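Local coordinates for protein phosphoribosylaminoimidazole carboxylase, ATPase subunit (Thermotoga maritima, PDB 3AX6) that probably catalyses the ATP-dependent conversion of 5-aminoimidazole ribonucleotide and bicarbonate to N5-carboxyaminoimidazole ribonucleotide in purine biosynthesis, at residues 15-20 with 40-45; 28-33 with 57-62; 51-56 with 75-80. All coordinates share one frame; numbering follows the deposited sequence.

All three contacts lie in the preATP-grasp domain, away from the ADP pocket, and are built on and around its five-stranded parallel sheet of Rossmann type. Contact 1 joins helix 11-22 to the turn leading into strand 44-47, outermost within this chain. Contact 2, its centre about 12 Å from that of contact 1, packs strand 26-31 against helix 53-61, and contact 3, its centre about 10 Å from that of contact 2, sets the start of that helix against helix 75-83. Contacts 1 and 2 alternate along the chain, as do 2 and 3, whereas contact 1 closes before contact 3 opens. The series links helix layer, sheet and second helix layer; contacts 1 and 3 stay about 8 Å apart at their nearest atoms.

Contact 1 (15-20 with 40-45); sequences MMTLEA and QVADEQ
Just beyond Ala42, whose methyl rests against Thr17, the carboxylate oxygen Asp43 OD2 is gripped twice: by a salt bridge from Lys21 NZ near the end of helix 11-22, and by a hydrogen bond from Val27 N in the strand that follows. The turn into strand 44-47 is thereby tied to both elements, while the two segments meet through carbon groups without a hydrogen bond of their own. Thr17 splits its branches between two tasks. OG1 bonds to Gly13 O, one turn back in the same helix. With chi1 at -66°, OG1 stands beside the backbone N and CG2 lies anti to it, aimed at segment 40-45. There Thr17 CG2 settles 3.7 Å from Ala42 CA and also meets Val41 CG2 at 3.9 Å. The helix belongs to a Rossmann-type layer: the loop before it and its first turn carry a glycine pattern consistent with GxGxxG, and Thr17 also packs on Ile6, Val27 and Val29 of the parallel sheet. Leu18 meets Val41 beside Thr17, the two side chains crossing at about a right angle. Both methyls bear on the same part of the valine: Leu18 CD2 presses on Val41 CG2 at a tight 3.4 Å, and CD1 lies 4.0 Å from both Val41 CB and CG2. Val41 CG2 is therefore touched by both Thr17 and Leu18. Replacing Leu18 by alanine would remove both methyls and would probably leave Val41 CG2 with a gap on that flank and Thr17 CG2 as its remaining neighbour from segment 15-20. Val41 also packs on Val41 of the second subunit, which brings this apolar patch to the dimer interface. On another side of the helix, Met16, present as selenomethionine, touches Phe278 and His281 of helix 277-285.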
# COMPACT_ATOMS: atom_id res chain seq x y z
N MSE A 15 9.53 -3.60 0.44
CA MSE A 15 8.41 -3.07 -0.33
C MSE A 15 8.09 -4.01 -1.49
O MSE A 15 6.93 -4.17 -1.85
CB MSE A 15 8.74 -1.65 -0.80
CG MSE A 15 8.97 -0.71 0.38
SE MSE A 15 9.61 1.07 -0.03
CE MSE A 15 7.89 1.91 -0.30
N MSE A 16 9.12 -4.63 -2.07
CA MSE A 16 8.91 -5.59 -3.16
C MSE A 16 8.23 -6.83 -2.56
O MSE A 16 7.27 -7.36 -3.11
CB MSE A 16 10.25 -6.03 -3.78
CG MSE A 16 11.02 -4.97 -4.57
SE MSE A 16 12.76 -5.65 -5.12
CE MSE A 16 12.19 -7.31 -5.86
N THR A 17 8.77 -7.28 -1.43
CA THR A 17 8.24 -8.45 -0.74
C THR A 17 6.73 -8.31 -0.49
O THR A 17 5.96 -9.19 -0.90
CB THR A 17 8.97 -8.67 0.62
OG1 THR A 17 10.34 -9.02 0.40
CG2 THR A 17 8.29 -9.78 1.41
N LEU A 18 6.32 -7.23 0.17
CA LEU A 18 4.89 -7.03 0.46
C LEU A 18 4.04 -7.09 -0.81
O LEU A 18 3.06 -7.82 -0.86
CB LEU A 18 4.64 -5.70 1.18
CG LEU A 18 4.94 -5.55 2.68
CD1 LEU A 18 4.34 -6.71 3.48
CD2 LEU A 18 6.43 -5.51 2.88
N GLU A 19 4.43 -6.33 -1.83
CA GLU A 19 3.66 -6.33 -3.07
C GLU A 19 3.61 -7.70 -3.71
O GLU A 19 2.62 -8.06 -4.34
CB GLU A 19 4.24 -5.32 -4.07
CG GLU A 19 3.88 -3.88 -3.76
CD GLU A 19 2.37 -3.66 -3.69
OE1 GLU A 19 1.65 -4.12 -4.60
OE2 GLU A 19 1.91 -3.02 -2.71
N ALA A 20 4.69 -8.46 -3.56
CA ALA A 20 4.75 -9.79 -4.14
C ALA A 20 3.77 -10.72 -3.43
O ALA A 20 3.00 -11.43 -4.07
CB ALA A 20 6.18 -10.34 -4.04
N GLN A 40 11.57 -10.10 7.63
CA GLN A 40 10.53 -10.09 8.65
C GLN A 40 9.10 -10.24 8.09
O GLN A 40 8.23 -10.80 8.77
CB GLN A 40 10.61 -8.81 9.46
CG GLN A 40 11.80 -8.75 10.38
CD GLN A 40 11.77 -7.52 11.26
OE1 GLN A 40 11.84 -6.39 10.77
NE2 GLN A 40 11.66 -7.73 12.57
N VAL A 41 8.87 -9.75 6.88
CA VAL A 41 7.54 -9.84 6.28
C VAL A 41 7.47 -10.84 5.12
O VAL A 41 6.44 -10.96 4.45
CB VAL A 41 7.06 -8.45 5.81
CG1 VAL A 41 6.98 -7.51 7.01
CG2 VAL A 41 8.00 -7.88 4.75
N ALA A 42 8.58 -11.55 4.90
CA ALA A 42 8.65 -12.55 3.85
C ALA A 42 8.22 -13.88 4.46
O ALA A 42 7.83 -13.93 5.63
CB ALA A 42 10.07 -12.65 3.30
N ASP A 43 8.29 -14.96 3.68
CA ASP A 43 7.91 -16.28 4.18
C ASP A 43 9.12 -16.96 4.81
O ASP A 43 8.99 -17.69 5.79
CB ASP A 43 7.37 -17.13 3.02
CG ASP A 43 6.08 -16.58 2.45
OD1 ASP A 43 5.00 -16.95 2.97
OD2 ASP A 43 6.15 -15.77 1.50
N GLU A 44 10.29 -16.71 4.25
CA GLU A 44 11.54 -17.29 4.73
C GLU A 44 12.69 -16.33 4.42
O GLU A 44 12.58 -15.48 3.54
CB GLU A 44 11.85 -18.60 4.01
CG GLU A 44 10.90 -19.74 4.23
CD GLU A 44 11.26 -20.91 3.35
OE1 GLU A 44 12.46 -21.23 3.27
OE2 GLU A 44 10.36 -21.51 2.73
N GLN A 45 13.78 -16.49 5.16
CA GLN A 45 14.98 -15.69 4.92
C GLN A 45 16.17 -16.61 5.03
O GLN A 45 16.19 -17.52 5.86
CB GLN A 45 15.16 -14.57 5.94
CG GLN A 45 16.30 -13.64 5.52
CD GLN A 45 16.69 -12.59 6.56
OE1 GLN A 45 15.84 -11.91 7.13
NE2 GLN A 45 17.99 -12.45 6.77

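Contact 2 (28-33 with 57-62); sequences IVLDPT and EDLVKG
Leu59 reaches from helix 53-61 onto strand 26-31 and lays one methyl over each of two strand residues, CD1 on Ile28 and CD2 on Leu30. The helix is part of the beta-alpha-beta crossover of this Rossmann-type sheet, leading from strand 44-47 past strands 26-31 and 3-7 to strand 65-68. Leu59 has CG anti to its own backbone N (chi1 177°), which extends the fork toward the sheet. CD2 rests 3.9 Å from Leu30 CB, and the other side of the same leucine pair closes with Leu30 CD1 4.1 Å from Leu59 CB. Ile28 and Leu59 run antiparallel alongside one another; their carbons are modelled too close for the exact spacing to be trusted. Val29, between Ile28 and Leu30, turns to the other face, where Thr17 of helix 11-22 meets it. Around this first shell, Leu59 also touches Ile46 and Thr66 of the strands that the crossover joins. Backbone bonds to Ile4 and Ile6 on one flank, and to Glu44 and Ile46 on the other, fix the strand in the sheet. Further along, Asp31 OD1 takes a hydrogen bond from Gly9 N in the glycine-rich loop, while Asp31 OD2 closes an Asx turn, accepting from Thr33 N at 3.2 Å from above the carboxylate plane.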
# COMPACT_ATOMS: atom_id res chain seq x y z
N ILE A 28 11.04 -15.71 -0.63
CA ILE A 28 12.18 -16.11 0.18
C ILE A 28 13.23 -15.01 -0.02
O ILE A 28 13.65 -14.73 -1.15
CB ILE A 28 12.69 -17.53 -0.26
CG1 ILE A 28 14.20 -17.65 -0.05
CG2 ILE A 28 12.31 -17.81 -1.70
CD1 ILE A 28 14.63 -17.65 1.40
N VAL A 29 13.62 -14.38 1.09
CA VAL A 29 14.60 -13.29 1.10
C VAL A 29 16.02 -13.73 1.54
O VAL A 29 16.17 -14.52 2.46
CB VAL A 29 14.13 -12.12 2.03
CG1 VAL A 29 15.26 -11.15 2.29
CG2 VAL A 29 12.94 -11.40 1.42
N LEU A 30 17.03 -13.20 0.86
CA LEU A 30 18.42 -13.50 1.19
C LEU A 30 19.08 -12.19 1.59
O LEU A 30 19.14 -11.24 0.80
CB LEU A 30 19.15 -14.12 0.00
CG LEU A 30 20.63 -14.47 0.23
CD1 LEU A 30 21.07 -15.49 -0.82
CD2 LEU A 30 21.52 -13.21 0.16
N ASP A 31 19.58 -12.14 2.83
CA ASP A 31 20.22 -10.95 3.37
C ASP A 31 21.16 -11.37 4.51
O ASP A 31 20.82 -12.27 5.29
CB ASP A 31 19.15 -9.99 3.88
CG ASP A 31 19.67 -8.59 4.08
OD1 ASP A 31 19.74 -7.82 3.09
OD2 ASP A 31 20.01 -8.25 5.24
N PRO A 32 22.34 -10.74 4.62
CA PRO A 32 23.31 -11.08 5.67
C PRO A 32 22.93 -10.67 7.09
O PRO A 32 23.63 -11.01 8.05
CB PRO A 32 24.59 -10.41 5.19
CG PRO A 32 24.08 -9.21 4.49
CD PRO A 32 22.91 -9.75 3.70
N THR A 33 21.83 -9.95 7.23
CA THR A 33 21.36 -9.51 8.54
C THR A 33 20.12 -10.27 8.98
O THR A 33 19.07 -10.21 8.34
CB THR A 33 21.04 -8.01 8.53
OG1 THR A 33 22.21 -7.27 8.15
CG2 THR A 33 20.57 -7.56 9.91
N GLU A 57 22.90 -19.53 -4.59
CA GLU A 57 22.63 -20.64 -5.48
C GLU A 57 21.42 -21.40 -4.94
O GLU A 57 20.55 -21.81 -5.71
CB GLU A 57 23.86 -21.55 -5.54
CG GLU A 57 23.86 -22.56 -6.67
CD GLU A 57 25.26 -22.78 -7.22
OE1 GLU A 57 26.19 -23.00 -6.40
OE2 GLU A 57 25.43 -22.73 -8.46
N ASP A 58 21.36 -21.58 -3.63
CA ASP A 58 20.22 -22.25 -3.02
C ASP A 58 18.98 -21.41 -3.26
O ASP A 58 17.91 -21.95 -3.55
CB ASP A 58 20.39 -22.41 -1.51
CG ASP A 58 21.55 -23.31 -1.14
OD1 ASP A 58 21.63 -24.44 -1.67
OD2 ASP A 58 22.37 -22.89 -0.31
N LEU A 59 19.13 -20.09 -3.14
CA LEU A 59 18.02 -19.17 -3.33
C LEU A 59 17.43 -19.24 -4.74
O LEU A 59 16.22 -19.33 -4.90
CB LEU A 59 18.46 -17.73 -3.07
CG LEU A 59 17.32 -16.73 -3.35
CD1 LEU A 59 16.34 -16.80 -2.21
CD2 LEU A 59 17.85 -15.31 -3.50
N VAL A 60 18.30 -19.18 -5.75
CA VAL A 60 17.85 -19.23 -7.13
C VAL A 60 17.23 -20.58 -7.48
O VAL A 60 16.17 -20.64 -8.10
CB VAL A 60 19.01 -18.92 -8.11
CG1 VAL A 60 20.19 -19.81 -7.79
CG2 VAL A 60 18.56 -19.13 -9.54
N LYS A 61 17.88 -21.67 -7.07
CA LYS A 61 17.37 -23.01 -7.34
C LYS A 61 16.09 -23.33 -6.57
O LYS A 61 15.31 -24.20 -6.97
CB LYS A 61 18.42 -24.07 -7.02
CG LYS A 61 19.58 -24.13 -8.00
CD LYS A 61 20.56 -25.19 -7.56
CE LYS A 61 21.76 -25.27 -8.47
NZ LYS A 61 22.74 -26.27 -7.95
N GLY A 62 15.87 -22.62 -5.46
CA GLY A 62 14.67 -22.85 -4.68
C GLY A 62 13.55 -21.90 -5.05
O GLY A 62 12.49 -21.91 -4.43

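Contact 3 (51-56 with 75-80); sequences FDSERI and VQTLKK
Ile56 and Thr77 carry most of this contact, meeting tip to tip between helices 53-61 and 75-83. Ile56 CG1 sits between its backbone N and carbonyl carbon (chi1 79°), a rotamer that swings the ethyl arm toward the second helix. Both carbons of that arm press on one methyl: Ile56 CG1 and Ile56 CD1 each lie 3.5 Å from Thr77 CG2, tighter than usual. From the next residue of the same helix, Leu78 CD2 comes to 3.6 Å from Ile56 CD1, so the end of the isoleucine is held by two methyls. Leu78 in turn leans on Ile73 and on Pro92, carrying the apolar layer on to helix 92-99. Ser53 makes a lighter approach: its OG lies 3.9 Å from Thr77 OG1, too far to bond. The backbone of Ile56 is tied into the helix start. Asp52 is the N-cap: its OD1 accepts from Arg55 N at 3.0 Å, from well above the carboxylate plane, and Asp52 O accepts from both Arg55 N and Ile56 N. The opposing helix start is held in a similar way, by a bond from Thr77 N to Asp74 OD1, and Ser53 also touches Asp74. Within the preATP-grasp domain, the contact thus pairs two neighbouring helices near their N-terminal ends. With no hydrogen bond between the segments, their union rests on the fit of methyl groups, and the polar bonds serve to fix each helix start on its own side.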
# COMPACT_ATOMS: atom_id res chain seq x y z
N PHE A 51 27.69 -12.33 -1.47
CA PHE A 51 28.78 -12.92 -2.23
C PHE A 51 29.02 -14.35 -1.79
O PHE A 51 30.06 -14.93 -2.06
CB PHE A 51 30.05 -12.07 -2.10
CG PHE A 51 30.03 -10.86 -2.98
CD1 PHE A 51 30.36 -10.96 -4.33
CD2 PHE A 51 29.60 -9.63 -2.49
CE1 PHE A 51 30.24 -9.86 -5.18
CE2 PHE A 51 29.48 -8.52 -3.33
CZ PHE A 51 29.80 -8.64 -4.68
N ASP A 52 28.02 -14.91 -1.10
CA ASP A 52 28.08 -16.28 -0.64
C ASP A 52 27.55 -17.16 -1.76
O ASP A 52 26.40 -17.60 -1.75
CB ASP A 52 27.24 -16.49 0.62
CG ASP A 52 27.34 -17.90 1.17
OD1 ASP A 52 27.33 -18.85 0.37
OD2 ASP A 52 27.43 -18.05 2.40
N SER A 53 28.42 -17.40 -2.74
CA SER A 53 28.11 -18.20 -3.91
C SER A 53 27.09 -19.32 -3.67
O SER A 53 25.96 -19.26 -4.16
CB SER A 53 29.42 -18.80 -4.44
OG SER A 53 29.19 -19.64 -5.56
N GLU A 54 27.48 -20.33 -2.91
CA GLU A 54 26.60 -21.45 -2.64
C GLU A 54 25.26 -21.10 -2.01
O GLU A 54 24.30 -21.86 -2.15
CB GLU A 54 27.34 -22.48 -1.79
CG GLU A 54 28.67 -22.89 -2.40
CD GLU A 54 29.40 -23.95 -1.59
OE1 GLU A 54 29.58 -23.75 -0.36
OE2 GLU A 54 29.79 -24.98 -2.18
N ARG A 55 25.17 -19.97 -1.33
CA ARG A 55 23.90 -19.60 -0.69
C ARG A 55 22.91 -18.94 -1.66
O ARG A 55 21.72 -19.23 -1.61
CB ARG A 55 24.15 -18.68 0.51
CG ARG A 55 23.40 -19.09 1.77
CD ARG A 55 24.04 -20.30 2.44
NE ARG A 55 23.95 -21.50 1.62
CZ ARG A 55 24.67 -22.60 1.83
NH1 ARG A 55 25.53 -22.65 2.84
NH2 ARG A 55 24.53 -23.65 1.03
N ILE A 56 23.40 -18.07 -2.54
CA ILE A 56 22.51 -17.41 -3.49
C ILE A 56 22.08 -18.49 -4.48
O ILE A 56 21.02 -18.39 -5.12
CB ILE A 56 23.22 -16.23 -4.25
CG1 ILE A 56 24.10 -16.75 -5.37
CG2 ILE A 56 24.06 -15.41 -3.29
CD1 ILE A 56 23.36 -16.96 -6.67
N VAL A 75 27.32 -11.12 -9.04
CA VAL A 75 26.75 -11.14 -10.37
C VAL A 75 27.23 -12.32 -11.21
O VAL A 75 26.48 -12.87 -12.01
CB VAL A 75 27.04 -9.80 -11.11
CG1 VAL A 75 28.53 -9.52 -11.12
CG2 VAL A 75 26.50 -9.87 -12.54
N GLN A 76 28.49 -12.72 -11.03
CA GLN A 76 29.05 -13.82 -11.81
C GLN A 76 28.39 -15.17 -11.52
O GLN A 76 28.17 -15.96 -12.45
CB GLN A 76 30.56 -13.91 -11.60
CG GLN A 76 31.35 -12.74 -12.19
CD GLN A 76 31.16 -12.57 -13.70
OE1 GLN A 76 31.44 -13.48 -14.49
NE2 GLN A 76 30.68 -11.40 -14.10
N THR A 77 28.07 -15.45 -10.26
CA THR A 77 27.42 -16.71 -9.96
C THR A 77 26.01 -16.68 -10.55
O THR A 77 25.50 -17.70 -11.00
CB THR A 77 27.33 -16.97 -8.43
OG1 THR A 77 26.72 -18.25 -8.20
CG2 THR A 77 26.49 -15.92 -7.75
N LEU A 78 25.40 -15.50 -10.57
CA LEU A 78 24.06 -15.38 -11.12
C LEU A 78 24.09 -15.63 -12.62
O LEU A 78 23.17 -16.24 -13.17
CB LEU A 78 23.47 -14.00 -10.83
CG LEU A 78 23.01 -13.82 -9.38
CD1 LEU A 78 22.63 -12.36 -9.13
CD2 LEU A 78 21.83 -14.75 -9.11
N LYS A 79 25.14 -15.15 -13.28
CA LYS A 79 25.28 -15.34 -14.71
C LYS A 79 25.37 -16.84 -14.98
O LYS A 79 24.81 -17.35 -15.95
CB LYS A 79 26.55 -14.65 -15.23
CG LYS A 79 26.71 -14.75 -16.74
CD LYS A 79 28.06 -14.20 -17.22
CE LYS A 79 28.17 -12.68 -17.06
NZ LYS A 79 28.20 -12.26 -15.63
N LYS A 80 26.08 -17.54 -14.11
CA LYS A 80 26.22 -18.98 -14.24
C LYS A 80 24.84 -19.64 -14.22
O LYS A 80 24.46 -20.36 -15.15
CB LYS A 80 27.09 -19.51 -13.09
CG LYS A 80 27.20 -21.02 -12.99
CD LYS A 80 28.29 -21.44 -12.00
CE LYS A 80 28.39 -22.96 -11.86
NZ LYS A 80 27.18 -23.55 -11.21